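Long-range contacts in microtubule-associated protein 1 light chain 3 (Plasmodium falciparum, PDB 4EOY), which is an Atg8-family protein with a ubiquitin fold that binds a peptide of the parasite's Atg3, probably as part of its lipid-conjugation pathway: residues P6-E11 and D114-M119; N30-V35 and L102-Y107; R41-I46 and R84-Y89; E37-S42 and Y118-S123. The protein carries 3 engineered substitutions. One frame throughout, in Å; residues are numbered along the deposited sequence.

Contact 1: residues P6-E11 and D114-M119; sequences PSLKDE and DGYLYM. With CA (calcium ion), chain G.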
loop_
_atom_site.group_PDB
_atom_site.type_symbol
_atom_site.label_atom_id
_atom_site.label_comp_id
_atom_site.label_asym_id
_atom_site.label_seq_id
_atom_site.Cartn_x
_atom_site.Cartn_y
_atom_site.Cartn_z
ATOM N N PRO A 6 13.483 -1.919 -6.661
ATOM C CA PRO A 6 13.656 -2.599 -5.373
ATOM C C PRO A 6 12.342 -2.707 -4.596
ATOM O O PRO A 6 11.640 -1.697 -4.424
ATOM C CB PRO A 6 14.665 -1.714 -4.639
ATOM C CG PRO A 6 14.504 -0.360 -5.247
ATOM C CD PRO A 6 14.136 -0.596 -6.684
ATOM N N SER A 7 12.016 -3.925 -4.152
ATOM C CA SER A 7 10.769 -4.211 -3.430
ATOM C C SER A 7 11.028 -5.003 -2.129
ATOM O O SER A 7 12.175 -5.324 -1.796
ATOM C CB SER A 7 9.797 -4.980 -4.336
ATOM O OG SER A 7 8.640 -5.416 -3.627
ATOM N N LEU A 8 9.949 -5.314 -1.412
ATOM C CA LEU A 8 10.024 -6.028 -0.142
ATOM C C LEU A 8 10.458 -7.484 -0.324
ATOM O O LEU A 8 11.024 -8.097 0.593
ATOM C CB LEU A 8 8.672 -5.987 0.558
ATOM C CG LEU A 8 8.690 -6.303 2.050
ATOM C CD1 LEU A 8 9.103 -5.070 2.845
ATOM C CD2 LEU A 8 7.321 -6.781 2.487
ATOM N N LYS A 9 10.196 -8.030 -1.510
ATOM C CA LYS A 9 10.609 -9.395 -1.856
ATOM C C LYS A 9 12.134 -9.530 -1.882
ATOM O O LYS A 9 12.678 -10.593 -1.586
ATOM C CB LYS A 9 10.007 -9.798 -3.201
ATOM C CG LYS A 9 8.490 -9.808 -3.191
ATOM C CD LYS A 9 7.904 -10.279 -4.511
ATOM C CE LYS A 9 6.428 -10.602 -4.350
ATOM N NZ LYS A 9 5.781 -10.918 -5.647
ATOM N N ASP A 10 12.813 -8.440 -2.223
ATOM C CA ASP A 10 14.272 -8.409 -2.237
ATOM C C ASP A 10 14.831 -8.184 -0.827
ATOM O O ASP A 10 15.982 -8.540 -0.530
ATOM C CB ASP A 10 14.764 -7.306 -3.184
ATOM C CG ASP A 10 13.968 -7.244 -4.500
ATOM O OD1 ASP A 10 13.123 -8.128 -4.756
ATOM O OD2 ASP A 10 14.176 -6.298 -5.276
ATOM N N GLU A 11 14.009 -7.575 0.028
ATOM C CA GLU A 11 14.381 -7.243 1.400
ATOM C C GLU A 11 14.208 -8.414 2.349
ATOM O O GLU A 11 15.074 -8.654 3.198
ATOM C CB GLU A 11 13.517 -6.083 1.913
ATOM C CG GLU A 11 13.982 -4.697 1.497
ATOM C CD GLU A 11 12.874 -3.657 1.585
ATOM O OE1 GLU A 11 12.889 -2.706 0.773
ATOM O OE2 GLU A 11 11.987 -3.786 2.460
ATOM N N ASP A 114 2.587 -14.818 -0.907
ATOM C CA ASP A 114 3.205 -14.573 0.397
ATOM C C ASP A 114 2.239 -13.965 1.447
ATOM O O ASP A 114 2.629 -13.763 2.602
ATOM C CB ASP A 114 4.495 -13.730 0.265
ATOM C CG ASP A 114 4.247 -12.303 -0.204
ATOM O OD1 ASP A 114 3.092 -11.851 -0.289
ATOM O OD2 ASP A 114 5.248 -11.627 -0.479
ATOM N N GLY A 115 0.998 -13.689 1.046
ATOM C CA GLY A 115 -0.024 -13.161 1.964
ATOM C C GLY A 115 -0.279 -11.659 1.854
ATOM O O GLY A 115 -1.257 -11.154 2.401
ATOM N N TYR A 116 0.601 -10.944 1.146
ATOM C CA TYR A 116 0.507 -9.488 1.022
ATOM C C TYR A 116 -0.328 -9.065 -0.179
ATOM O O TYR A 116 -0.343 -9.737 -1.214
ATOM C CB TYR A 116 1.906 -8.855 0.886
ATOM C CG TYR A 116 2.658 -8.672 2.185
ATOM C CD1 TYR A 116 2.245 -7.714 3.119
ATOM C CD2 TYR A 116 3.767 -9.458 2.492
ATOM C CE1 TYR A 116 2.906 -7.547 4.328
ATOM C CE2 TYR A 116 4.433 -9.303 3.701
ATOM C CZ TYR A 116 3.993 -8.339 4.616
ATOM O OH TYR A 116 4.647 -8.159 5.821
ATOM N N LEU A 117 -1.025 -7.935 -0.036
ATOM C CA LEU A 117 -1.571 -7.243 -1.177
ATOM C C LEU A 117 -0.564 -6.185 -1.626
ATOM O O LEU A 117 -0.308 -5.197 -0.916
ATOM C CB LEU A 117 -2.903 -6.596 -0.852
ATOM C CG LEU A 117 -3.609 -5.938 -2.048
ATOM C CD1 LEU A 117 -3.973 -7.015 -3.047
ATOM C CD2 LEU A 117 -4.821 -5.135 -1.586
ATOM N N TYR A 118 0.007 -6.391 -2.809
ATOM C CA TYR A 118 0.998 -5.464 -3.348
ATOM C C TYR A 118 0.318 -4.453 -4.230
ATOM O O TYR A 118 -0.479 -4.809 -5.121
ATOM C CB TYR A 118 2.053 -6.213 -4.149
ATOM C CG TYR A 118 3.057 -6.961 -3.295
ATOM C CD1 TYR A 118 2.813 -8.258 -2.886
ATOM C CD2 TYR A 118 4.247 -6.366 -2.907
ATOM C CE1 TYR A 118 3.720 -8.941 -2.105
ATOM C CE2 TYR A 118 5.166 -7.048 -2.133
ATOM C CZ TYR A 118 4.889 -8.335 -1.728
ATOM O OH TYR A 118 5.815 -8.998 -0.940
ATOM N N MET A 119 0.569 -3.190 -3.944
ATOM C CA MET A 119 0.014 -2.091 -4.727
ATOM C C MET A 119 1.129 -1.136 -5.134
ATOM O O MET A 119 2.126 -0.971 -4.414
ATOM C CB MET A 119 -1.053 -1.357 -3.919
ATOM C CG MET A 119 -2.293 -2.207 -3.665
ATOM S SD MET A 119 -3.561 -1.203 -2.898
ATOM C CE MET A 119 -4.073 -0.138 -4.254
HETATM CA CA CA G . 10.690 0.085 -3.605
HETATM O O HOH W 1 12.494 -1.039 -1.827
HETATM O O HOH W 2 9.253 1.822 -2.229
HETATM O O HOH W 3 10.129 0.438 -5.785
#
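Lys-9 lays its ammonium group over the face of the Tyr-118 ring, a cation-pi contact with NZ 4.9 Å from the ring centroid and 22° off the ring normal. The extended lysine chain crosses the phenol, with Lys-9 CG 3.6 Å from Tyr-118 OH. The same hydroxyl donates to the syn lone pair of Asp-114 OD2, at 2.7 Å; this oxygen is also salt-bridged to Arg-17. Asp-114 OD1 accepts from Tyr-116 N (3.0 Å), which makes an Asx turn just before strand 117-122. Leu-8 CD2 packs on Tyr-116 CE2 at 4.0 Å, and Tyr-116 also packs on an aromatic side chain of the bound peptide. Pro-6 O binds a calcium ion at 2.2 Å. The contact seats the short, weakly bonded helical turn about 8-11 against the ubiquitin-like domain. Between the two segments it rests on cation-pi and apolar contacts. Outside them, Asp-112 takes the ammonium in a salt bridge. Asp-112 and the more distant Asp-114 carboxylate probably steady the charge over the ring.

Contact 2: residues N30-V35 and L102-Y107; sequences NRIPVV and LMQDLY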
loop_
_atom_site.group_PDB
_atom_site.type_symbol
_atom_site.label_atom_id
_atom_site.label_comp_id
_atom_site.label_asym_id
_atom_site.label_seq_id
_atom_site.Cartn_x
_atom_site.Cartn_y
_atom_site.Cartn_z
ATOM N N ASN A 30 -9.808 -8.938 10.749
ATOM C CA ASN A 30 -10.614 -7.911 10.082
ATOM C C ASN A 30 -9.792 -6.839 9.350
ATOM O O ASN A 30 -10.356 -5.846 8.887
ATOM C CB ASN A 30 -11.541 -7.230 11.095
ATOM C CG ASN A 30 -12.504 -8.195 11.742
ATOM O OD1 ASN A 30 -12.825 -9.252 11.189
ATOM N ND2 ASN A 30 -12.981 -7.834 12.918
ATOM N N ARG A 31 -8.474 -7.020 9.268
ATOM C CA ARG A 31 -7.608 -6.096 8.518
ATOM C C ARG A 31 -6.749 -6.855 7.500
ATOM O O ARG A 31 -6.434 -8.042 7.692
ATOM C CB ARG A 31 -6.723 -5.300 9.482
ATOM C CG ARG A 31 -7.487 -4.291 10.336
ATOM C CD ARG A 31 -6.556 -3.413 11.171
ATOM N NE ARG A 31 -7.211 -2.218 11.746
ATOM C CZ ARG A 31 -7.109 -0.963 11.286
ATOM N NH1 ARG A 31 -6.377 -0.665 10.216
ATOM N NH2 ARG A 31 -7.749 0.020 11.912
ATOM N N ILE A 32 -6.373 -6.184 6.412
ATOM C CA ILE A 32 -5.538 -6.819 5.386
ATOM C C ILE A 32 -4.173 -6.169 5.288
ATOM O O ILE A 32 -4.052 -4.945 5.371
ATOM C CB ILE A 32 -6.233 -6.864 4.007
ATOM C CG1 ILE A 32 -6.495 -5.469 3.471
ATOM C CG2 ILE A 32 -7.556 -7.613 4.127
ATOM C CD1 ILE A 32 -6.898 -5.465 2.014
ATOM N N PRO A 33 -3.121 -6.997 5.161
ATOM C CA PRO A 33 -1.781 -6.455 5.037
ATOM C C PRO A 33 -1.487 -5.988 3.608
ATOM O O PRO A 33 -1.589 -6.780 2.663
ATOM C CB PRO A 33 -0.890 -7.639 5.437
ATOM C CG PRO A 33 -1.692 -8.847 5.113
ATOM C CD PRO A 33 -3.112 -8.464 5.334
ATOM N N VAL A 34 -1.120 -4.716 3.474
ATOM C CA VAL A 34 -0.857 -4.104 2.190
ATOM C C VAL A 34 0.536 -3.496 2.198
ATOM O O VAL A 34 0.915 -2.855 3.176
ATOM C CB VAL A 34 -1.880 -3.001 1.884
ATOM C CG1 VAL A 34 -1.537 -2.307 0.583
ATOM C CG2 VAL A 34 -3.273 -3.585 1.825
ATOM N N VAL A 35 1.286 -3.703 1.111
ATOM C CA VAL A 35 2.589 -3.087 0.912
ATOM C C VAL A 35 2.518 -2.197 -0.322
ATOM O O VAL A 35 2.052 -2.632 -1.373
ATOM C CB VAL A 35 3.702 -4.134 0.716
ATOM C CG1 VAL A 35 5.080 -3.463 0.721
ATOM C CG2 VAL A 35 3.634 -5.177 1.814
ATOM N N LEU A 102 -14.698 -3.108 -2.067
ATOM C CA LEU A 102 -14.096 -3.179 -0.733
ATOM C C LEU A 102 -12.634 -3.572 -0.850
ATOM O O LEU A 102 -12.235 -4.249 -1.791
ATOM C CB LEU A 102 -14.809 -4.224 0.135
ATOM C CG LEU A 102 -16.284 -4.055 0.464
ATOM C CD1 LEU A 102 -16.714 -5.240 1.311
ATOM C CD2 LEU A 102 -16.586 -2.750 1.183
ATOM N N MET A 103 -11.829 -3.166 0.125
ATOM C CA MET A 103 -10.416 -3.551 0.153
ATOM C C MET A 103 -10.241 -5.044 0.380
ATOM O O MET A 103 -9.206 -5.611 0.034
ATOM C CB MET A 103 -9.638 -2.768 1.234
ATOM C CG MET A 103 -9.228 -1.347 0.832
ATOM S SD MET A 103 -8.105 -1.281 -0.590
ATOM C CE MET A 103 -6.714 -2.267 -0.068
ATOM N N GLN A 104 -11.245 -5.699 0.959
ATOM C CA GLN A 104 -11.208 -7.147 1.071
ATOM C C GLN A 104 -11.245 -7.795 -0.314
ATOM O O GLN A 104 -10.590 -8.810 -0.534
ATOM C CB GLN A 104 -12.374 -7.660 1.910
ATOM C CG GLN A 104 -12.380 -9.173 2.122
ATOM C CD GLN A 104 -11.216 -9.660 2.971
ATOM O OE1 GLN A 104 -10.648 -8.898 3.775
ATOM N NE2 GLN A 104 -10.861 -10.937 2.817
ATOM N N ASP A 105 -12.028 -7.219 -1.228
ATOM C CA ASP A 105 -12.202 -7.783 -2.553
ATOM C C ASP A 105 -10.863 -7.794 -3.284
ATOM O O ASP A 105 -10.428 -8.832 -3.790
ATOM C CB ASP A 105 -13.268 -7.010 -3.318
ATOM C CG ASP A 105 -14.655 -7.292 -2.801
ATOM O OD1 ASP A 105 -14.953 -8.499 -2.537
ATOM O OD2 ASP A 105 -15.447 -6.325 -2.666
ATOM N N LEU A 106 -10.184 -6.654 -3.268
ATOM C CA LEU A 106 -8.842 -6.561 -3.808
ATOM C C LEU A 106 -7.963 -7.641 -3.215
ATOM O O LEU A 106 -7.204 -8.295 -3.942
ATOM C CB LEU A 106 -8.232 -5.179 -3.540
ATOM C CG LEU A 106 -8.318 -4.195 -4.698
ATOM C CD1 LEU A 106 -9.758 -3.963 -5.089
ATOM C CD2 LEU A 106 -7.604 -2.880 -4.373
ATOM N N TYR A 107 -8.056 -7.822 -1.895
ATOM C CA TYR A 107 -7.239 -8.812 -1.211
ATOM C C TYR A 107 -7.567 -10.204 -1.723
ATOM O O TYR A 107 -6.677 -10.936 -2.105
ATOM C CB TYR A 107 -7.448 -8.753 0.296
ATOM C CG TYR A 107 -6.509 -9.630 1.074
ATOM C CD1 TYR A 107 -5.194 -9.268 1.246
ATOM C CD2 TYR A 107 -6.938 -10.810 1.649
ATOM C CE1 TYR A 107 -4.316 -10.062 1.950
ATOM C CE2 TYR A 107 -6.067 -11.617 2.371
ATOM C CZ TYR A 107 -4.751 -11.231 2.517
ATOM O OH TYR A 107 -3.850 -12.005 3.229
#
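The Tyr-107 ring takes Ile-32 on one face. Ile-32 CG2 sits 3.8 Å above the ring plane, offset toward the rim, in a CH-pi contact. Pro-33 CD approaches the same ring obliquely, 3.9 Å from Tyr-107 CE1. Tyr-107 CG is anti to the backbone N (chi1 -173°), which carries the ring from the helix across the strand, over Ile-32. Its hydroxyl bonds to Gly-115 O. Ile-32 also reaches the helix with its other branch: CD1 lies 3.8 Å from Met-103 CE and 3.8 Å from Tyr-107 CB. The Met-103 chain is bent at chi2 and chi3, and its methyl CE also meets Val-34 CG2, at 4.1 Å. The axes of strand 31-35 and helix 103-107 approach to 9.2 Å, with 58° between their directions. This is helix-on-sheet packing within the ubiquitin fold. Arg-31, which points away from the helix, and Pro-33 touch the bound peptide. No hydrogen bond joins the two segments. Their cohesion is apolar, and the polar end of Tyr-107 is satisfied by a backbone carbonyl outside them.

Contact 3: residues R41-I46 and R84-Y89; sequences RSNLPI and RERTIY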
loop_
_atom_site.group_PDB
_atom_site.type_symbol
_atom_site.label_atom_id
_atom_site.label_comp_id
_atom_site.label_asym_id
_atom_site.label_seq_id
_atom_site.Cartn_x
_atom_site.Cartn_y
_atom_site.Cartn_z
ATOM N N ARG A 41 10.252 5.798 -12.299
ATOM C CA ARG A 41 11.231 6.797 -11.933
ATOM C C ARG A 41 10.741 8.189 -12.321
ATOM O O ARG A 41 10.665 8.514 -13.495
ATOM C CB ARG A 41 12.547 6.483 -12.642
ATOM C CG ARG A 41 13.008 5.050 -12.394
ATOM C CD ARG A 41 14.467 4.857 -12.753
ATOM N NE ARG A 41 14.932 3.505 -12.463
ATOM C CZ ARG A 41 15.248 3.066 -11.252
ATOM N NH1 ARG A 41 15.134 3.861 -10.186
ATOM N NH2 ARG A 41 15.667 1.815 -11.099
ATOM N N SER A 42 10.396 8.994 -11.321
ATOM C CA SER A 42 9.889 10.342 -11.547
ATOM C C SER A 42 10.080 11.208 -10.289
ATOM O O SER A 42 10.867 10.874 -9.416
ATOM C CB SER A 42 8.412 10.284 -11.999
ATOM O OG SER A 42 7.537 9.824 -10.990
ATOM N N ASN A 43 9.364 12.321 -10.211
ATOM C CA ASN A 43 9.459 13.241 -9.069
ATOM C C ASN A 43 8.660 12.801 -7.848
ATOM O O ASN A 43 8.672 13.480 -6.809
ATOM C CB ASN A 43 8.968 14.625 -9.487
ATOM C CG ASN A 43 7.502 14.624 -9.893
ATOM O OD1 ASN A 43 6.999 13.637 -10.433
ATOM N ND2 ASN A 43 6.810 15.732 -9.632
ATOM N N LEU A 44 7.939 11.685 -7.973
ATOM C CA LEU A 44 7.260 11.093 -6.827
ATOM C C LEU A 44 8.284 10.491 -5.857
ATOM O O LEU A 44 9.191 9.736 -6.272
ATOM C CB LEU A 44 6.261 10.017 -7.250
ATOM C CG LEU A 44 5.045 10.454 -8.064
ATOM C CD1 LEU A 44 4.118 9.260 -8.264
ATOM C CD2 LEU A 44 4.291 11.582 -7.370
ATOM N N PRO A 45 8.153 10.834 -4.567
ATOM C CA PRO A 45 9.130 10.406 -3.570
ATOM C C PRO A 45 8.976 8.945 -3.154
ATOM O O PRO A 45 7.886 8.383 -3.223
ATOM C CB PRO A 45 8.822 11.333 -2.383
ATOM C CG PRO A 45 7.358 11.586 -2.494
ATOM C CD PRO A 45 7.068 11.641 -3.963
ATOM N N ILE A 46 10.072 8.347 -2.706
ATOM C CA ILE A 46 10.026 7.012 -2.140
ATOM C C ILE A 46 9.592 7.140 -0.685
ATOM O O ILE A 46 10.291 7.755 0.114
ATOM C CB ILE A 46 11.391 6.327 -2.227
ATOM C CG1 ILE A 46 11.771 6.112 -3.690
ATOM C CG2 ILE A 46 11.346 4.986 -1.516
ATOM C CD1 ILE A 46 13.208 5.698 -3.900
ATOM N N ARG A 84 3.010 18.356 -0.592
ATOM C CA ARG A 84 3.171 18.891 -1.943
ATOM C C ARG A 84 2.260 18.131 -2.908
ATOM O O ARG A 84 2.413 16.921 -3.062
ATOM C CB ARG A 84 4.615 18.757 -2.411
ATOM C CG ARG A 84 4.858 19.401 -3.774
ATOM C CD ARG A 84 6.326 19.450 -4.151
ATOM N NE ARG A 84 7.084 20.390 -3.331
ATOM C CZ ARG A 84 8.363 20.705 -3.526
ATOM N NH1 ARG A 84 9.060 20.160 -4.526
ATOM N NH2 ARG A 84 8.947 21.579 -2.718
ATOM N N GLU A 85 1.348 18.852 -3.565
ATOM C CA GLU A 85 0.423 18.278 -4.556
ATOM C C GLU A 85 1.146 17.760 -5.811
ATOM O O GLU A 85 1.892 18.502 -6.476
ATOM C CB GLU A 85 -0.621 19.318 -4.974
ATOM C CG GLU A 85 -1.450 18.974 -6.217
ATOM C CD GLU A 85 -2.515 17.908 -5.973
ATOM O OE1 GLU A 85 -2.199 16.863 -5.363
ATOM O OE2 GLU A 85 -3.676 18.107 -6.406
ATOM N N ARG A 86 0.922 16.481 -6.107
ATOM C CA ARG A 86 1.433 15.823 -7.313
ATOM C C ARG A 86 0.368 14.842 -7.792
ATOM O O ARG A 86 -0.392 14.294 -6.979
ATOM C CB ARG A 86 2.696 15.038 -7.002
ATOM C CG ARG A 86 3.868 15.854 -6.490
ATOM C CD ARG A 86 4.902 14.857 -6.068
ATOM N NE ARG A 86 5.843 15.147 -5.059
ATOM C CZ ARG A 86 5.992 15.470 -3.793
ATOM N NH1 ARG A 86 7.169 16.029 -3.672
ATOM N NH2 ARG A 86 5.366 15.046 -2.708
ATOM N N THR A 87 0.309 14.633 -9.109
ATOM C CA THR A 87 -0.592 13.642 -9.698
ATOM C C THR A 87 -0.001 12.239 -9.509
ATOM O O THR A 87 1.163 12.001 -9.830
ATOM C CB THR A 87 -0.888 13.933 -11.201
ATOM O OG1 THR A 87 -1.637 12.852 -11.767
ATOM C CG2 THR A 87 0.378 14.084 -12.010
ATOM N N ILE A 88 -0.807 11.329 -8.956
ATOM C CA ILE A 88 -0.409 9.937 -8.734
ATOM C C ILE A 88 -1.409 8.986 -9.388
ATOM O O ILE A 88 -2.606 9.229 -9.370
ATOM C CB ILE A 88 -0.337 9.602 -7.232
ATOM C CG1 ILE A 88 0.648 10.541 -6.524
ATOM C CG2 ILE A 88 0.071 8.149 -7.020
ATOM C CD1 ILE A 88 0.666 10.375 -5.014
ATOM N N TYR A 89 -0.901 7.912 -9.979
ATOM C CA TYR A 89 -1.743 6.825 -10.455
ATOM C C TYR A 89 -1.422 5.564 -9.679
ATOM O O TYR A 89 -0.244 5.207 -9.532
ATOM C CB TYR A 89 -1.495 6.578 -11.935
ATOM C CG TYR A 89 -1.862 7.751 -12.804
ATOM C CD1 TYR A 89 -3.150 7.917 -13.277
ATOM C CD2 TYR A 89 -0.904 8.702 -13.155
ATOM C CE1 TYR A 89 -3.478 8.992 -14.090
ATOM C CE2 TYR A 89 -1.220 9.778 -13.956
ATOM C CZ TYR A 89 -2.501 9.920 -14.425
ATOM O OH TYR A 89 -2.808 10.992 -15.231
#
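Leu-44 and Arg-86 mark the nearest approach of the two backbones, with their CA atoms 7.5 Å apart. Both segments are irregular along almost their whole length, and no hydrogen bond links them. The spacing is filled by side chains. Arg-86 runs extended from CG to NE, with CG anti to the carbonyl carbon (chi1 -61°), and lies antiparallel alongside the Leu-44 side chain. Leu-44 CD2 lies 3.6 Å from Arg-86 CD and 3.8 Å from Arg-86 CB. In the ubiquitin fold of this protein, residues 41-46 belong to the connection from strand 31-38 to strand 51-55, while residues 84-89 lead into edge strand 89-92. The contact thus brings together two surface loops at one end of the main sheet. Two aliphatic groups flank the Arg-86 guanidinium, both offset toward its rim: Pro-45 CD stands 3.7 Å above one face and Arg-84 CB 3.5 Å above the opposite one. Asn-43 comes alongside with its amide plane turned 76° from the guanidinium. Deeper in, Leu-44 CD2 meets Ile-88 CG1 at 3.9 Å. Tyr-121 touches both Leu-44 and Ile-88, and helix 60-72 meets Ile-88 through Ile-71 and Asn-72.

Contact 4: residues E37-S42 and Y118-S123; sequences ERANRS and YMEYSS. Engineered in segment 118-123: Ser-123 (natural residue Cys).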
loop_
_atom_site.group_PDB
_atom_site.type_symbol
_atom_site.label_atom_id
_atom_site.label_comp_id
_atom_site.label_asym_id
_atom_site.label_seq_id
_atom_site.Cartn_x
_atom_site.Cartn_y
_atom_site.Cartn_z
ATOM N N GLU A 37 4.393 0.092 -3.292
ATOM C CA GLU A 37 5.670 0.129 -4.008
ATOM C C GLU A 37 5.663 1.141 -5.141
ATOM O O GLU A 37 4.664 1.306 -5.845
ATOM C CB GLU A 37 5.975 -1.257 -4.561
ATOM C CG GLU A 37 7.385 -1.736 -4.265
ATOM C CD GLU A 37 7.545 -2.291 -2.861
ATOM O OE1 GLU A 37 6.815 -3.248 -2.502
ATOM O OE2 GLU A 37 8.419 -1.779 -2.127
ATOM N N ARG A 38 6.785 1.832 -5.296
ATOM C CA ARG A 38 6.992 2.811 -6.346
ATOM C C ARG A 38 7.319 2.096 -7.642
ATOM O O ARG A 38 8.228 1.263 -7.670
ATOM C CB ARG A 38 8.176 3.701 -5.967
ATOM C CG ARG A 38 8.382 4.914 -6.854
ATOM C CD ARG A 38 9.387 5.837 -6.188
ATOM N NE ARG A 38 9.751 6.999 -7.000
ATOM C CZ ARG A 38 10.847 7.107 -7.741
ATOM N NH1 ARG A 38 11.739 6.119 -7.825
ATOM N NH2 ARG A 38 11.065 8.231 -8.395
ATOM N N ALA A 39 6.607 2.448 -8.714
ATOM C CA ALA A 39 6.603 1.639 -9.935
ATOM C C ALA A 39 7.287 2.291 -11.133
ATOM O O ALA A 39 7.466 1.641 -12.170
ATOM C CB ALA A 39 5.179 1.282 -10.304
ATOM N N ASN A 40 7.629 3.572 -11.016
ATOM C CA ASN A 40 8.443 4.235 -12.040
ATOM C C ASN A 40 9.387 5.275 -11.441
ATOM O O ASN A 40 9.347 5.558 -10.241
ATOM C CB ASN A 40 7.575 4.826 -13.162
ATOM C CG ASN A 40 6.936 6.150 -12.799
ATOM O OD1 ASN A 40 6.509 6.382 -11.666
ATOM N ND2 ASN A 40 6.813 7.014 -13.790
ATOM N N ARG A 41 10.252 5.798 -12.299
ATOM C CA ARG A 41 11.231 6.797 -11.933
ATOM C C ARG A 41 10.741 8.189 -12.321
ATOM O O ARG A 41 10.665 8.514 -13.495
ATOM C CB ARG A 41 12.547 6.483 -12.642
ATOM C CG ARG A 41 13.008 5.050 -12.394
ATOM C CD ARG A 41 14.467 4.857 -12.753
ATOM N NE ARG A 41 14.932 3.505 -12.463
ATOM C CZ ARG A 41 15.248 3.066 -11.252
ATOM N NH1 ARG A 41 15.134 3.861 -10.186
ATOM N NH2 ARG A 41 15.667 1.815 -11.099
ATOM N N SER A 42 10.396 8.994 -11.321
ATOM C CA SER A 42 9.889 10.342 -11.547
ATOM C C SER A 42 10.080 11.208 -10.289
ATOM O O SER A 42 10.867 10.874 -9.416
ATOM C CB SER A 42 8.412 10.284 -11.999
ATOM O OG SER A 42 7.537 9.824 -10.990
ATOM N N TYR A 118 0.007 -6.391 -2.809
ATOM C CA TYR A 118 0.998 -5.464 -3.348
ATOM C C TYR A 118 0.318 -4.453 -4.230
ATOM O O TYR A 118 -0.479 -4.809 -5.121
ATOM C CB TYR A 118 2.053 -6.213 -4.149
ATOM C CG TYR A 118 3.057 -6.961 -3.295
ATOM C CD1 TYR A 118 2.813 -8.258 -2.886
ATOM C CD2 TYR A 118 4.247 -6.366 -2.907
ATOM C CE1 TYR A 118 3.720 -8.941 -2.105
ATOM C CE2 TYR A 118 5.166 -7.048 -2.133
ATOM C CZ TYR A 118 4.889 -8.335 -1.728
ATOM O OH TYR A 118 5.815 -8.998 -0.940
ATOM N N MET A 119 0.569 -3.190 -3.944
ATOM C CA MET A 119 0.014 -2.091 -4.727
ATOM C C MET A 119 1.129 -1.136 -5.134
ATOM O O MET A 119 2.126 -0.971 -4.414
ATOM C CB MET A 119 -1.053 -1.357 -3.919
ATOM C CG MET A 119 -2.293 -2.207 -3.665
ATOM S SD MET A 119 -3.561 -1.203 -2.898
ATOM C CE MET A 119 -4.073 -0.138 -4.254
ATOM N N GLU A 120 0.991 -0.522 -6.298
ATOM C CA GLU A 120 2.088 0.279 -6.836
ATOM C C GLU A 120 1.623 1.633 -7.258
ATOM O O GLU A 120 0.481 1.794 -7.658
ATOM C CB GLU A 120 2.719 -0.437 -8.035
ATOM C CG GLU A 120 3.383 -1.759 -7.678
ATOM C CD GLU A 120 3.994 -2.447 -8.870
ATOM O OE1 GLU A 120 3.290 -2.559 -9.894
ATOM O OE2 GLU A 120 5.169 -2.884 -8.783
ATOM N N TYR A 121 2.502 2.623 -7.155
ATOM C CA TYR A 121 2.175 3.955 -7.615
ATOM C C TYR A 121 3.150 4.374 -8.694
ATOM O O TYR A 121 4.327 3.985 -8.691
ATOM C CB TYR A 121 2.125 4.986 -6.481
ATOM C CG TYR A 121 3.393 5.195 -5.658
ATOM C CD1 TYR A 121 4.340 6.138 -6.014
ATOM C CD2 TYR A 121 3.590 4.507 -4.476
ATOM C CE1 TYR A 121 5.463 6.359 -5.244
ATOM C CE2 TYR A 121 4.721 4.713 -3.700
ATOM C CZ TYR A 121 5.661 5.633 -4.098
ATOM O OH TYR A 121 6.772 5.826 -3.303
ATOM N N SER A 122 2.607 5.145 -9.631
ATOM C CA SER A 122 3.332 5.662 -10.744
ATOM C C SER A 122 2.898 7.093 -11.022
ATOM O O SER A 122 1.794 7.485 -10.669
ATOM C CB SER A 122 3.064 4.812 -11.969
ATOM O OG SER A 122 3.854 5.279 -13.043
ATOM N N SER A 123 3.776 7.860 -11.651
ATOM C CA SER A 123 3.412 9.199 -12.152
ATOM C C SER A 123 2.664 9.122 -13.497
ATOM O O SER A 123 2.067 10.110 -13.928
ATOM C CB SER A 123 4.658 10.065 -12.314
ATOM O OG SER A 123 5.581 9.471 -13.221
HETATM O O HOH W 4 7.763 -1.689 -8.633
#
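Arg-38 and Tyr-121 form the tight side of this contact: Arg-38 CA sits over the centre of the Tyr-121 ring, 3.8 Å above its plane. Arg-38 CG continues across to Tyr-121 CE1 at 3.6 Å. The Tyr-121 hydroxyl bonds to Pro-45 O. On the other sheet face Glu-37 is buried, with its CB 4.1 Å from Glu-120 CG and its carboxylate salt-bridged to Lys-50. The looser, wetter side is at Glu-120, where a water lies within hydrogen-bonding distance of Glu-120 OE2 and Arg-38 O. Strands 31-38 and 117-122 pair in parallel, as the two central strands of the ubiquitin fold do, through Glu-37 N to Met-119 O, Tyr-121 N to Glu-37 O and Ala-39 N to Tyr-121 O. Past the strand ends, Asn-40 replaces the ladder. Its OD1 accepts from Ser-123 N (3.1 Å), which sits above the amide carbonyl plane. Its ND2 donates almost straight to Ser-123 OG (2.8 Å, 176°). The first bond uses the backbone and extends the pairing; the second depends on the engineered hydroxyl.

Overall arrangement
Contact 2 is the buried one, contacts 1 and 4 are partly buried, and contact 3 lies at the surface. Contacts 2 and 4 share strand 31-38, while contacts 1 and 4 share strand 117-122, its neighbour in the sheet. Backbone bonds between these strands, such as Val-35 O with Met-119 N, tie the three together. Contact 3 adjoins contact 4 through Tyr-89 N and Ser-122 O. The chemistry follows position. Contact 2 relies on apolar groups beneath a helix, contact 4 on backbone pairing, contact 1 on a lysine over an aromatic ring, and contact 3 on aliphatic groups about an arginine. Contacts 2 and 3 lie on opposite sides of the chain's centre.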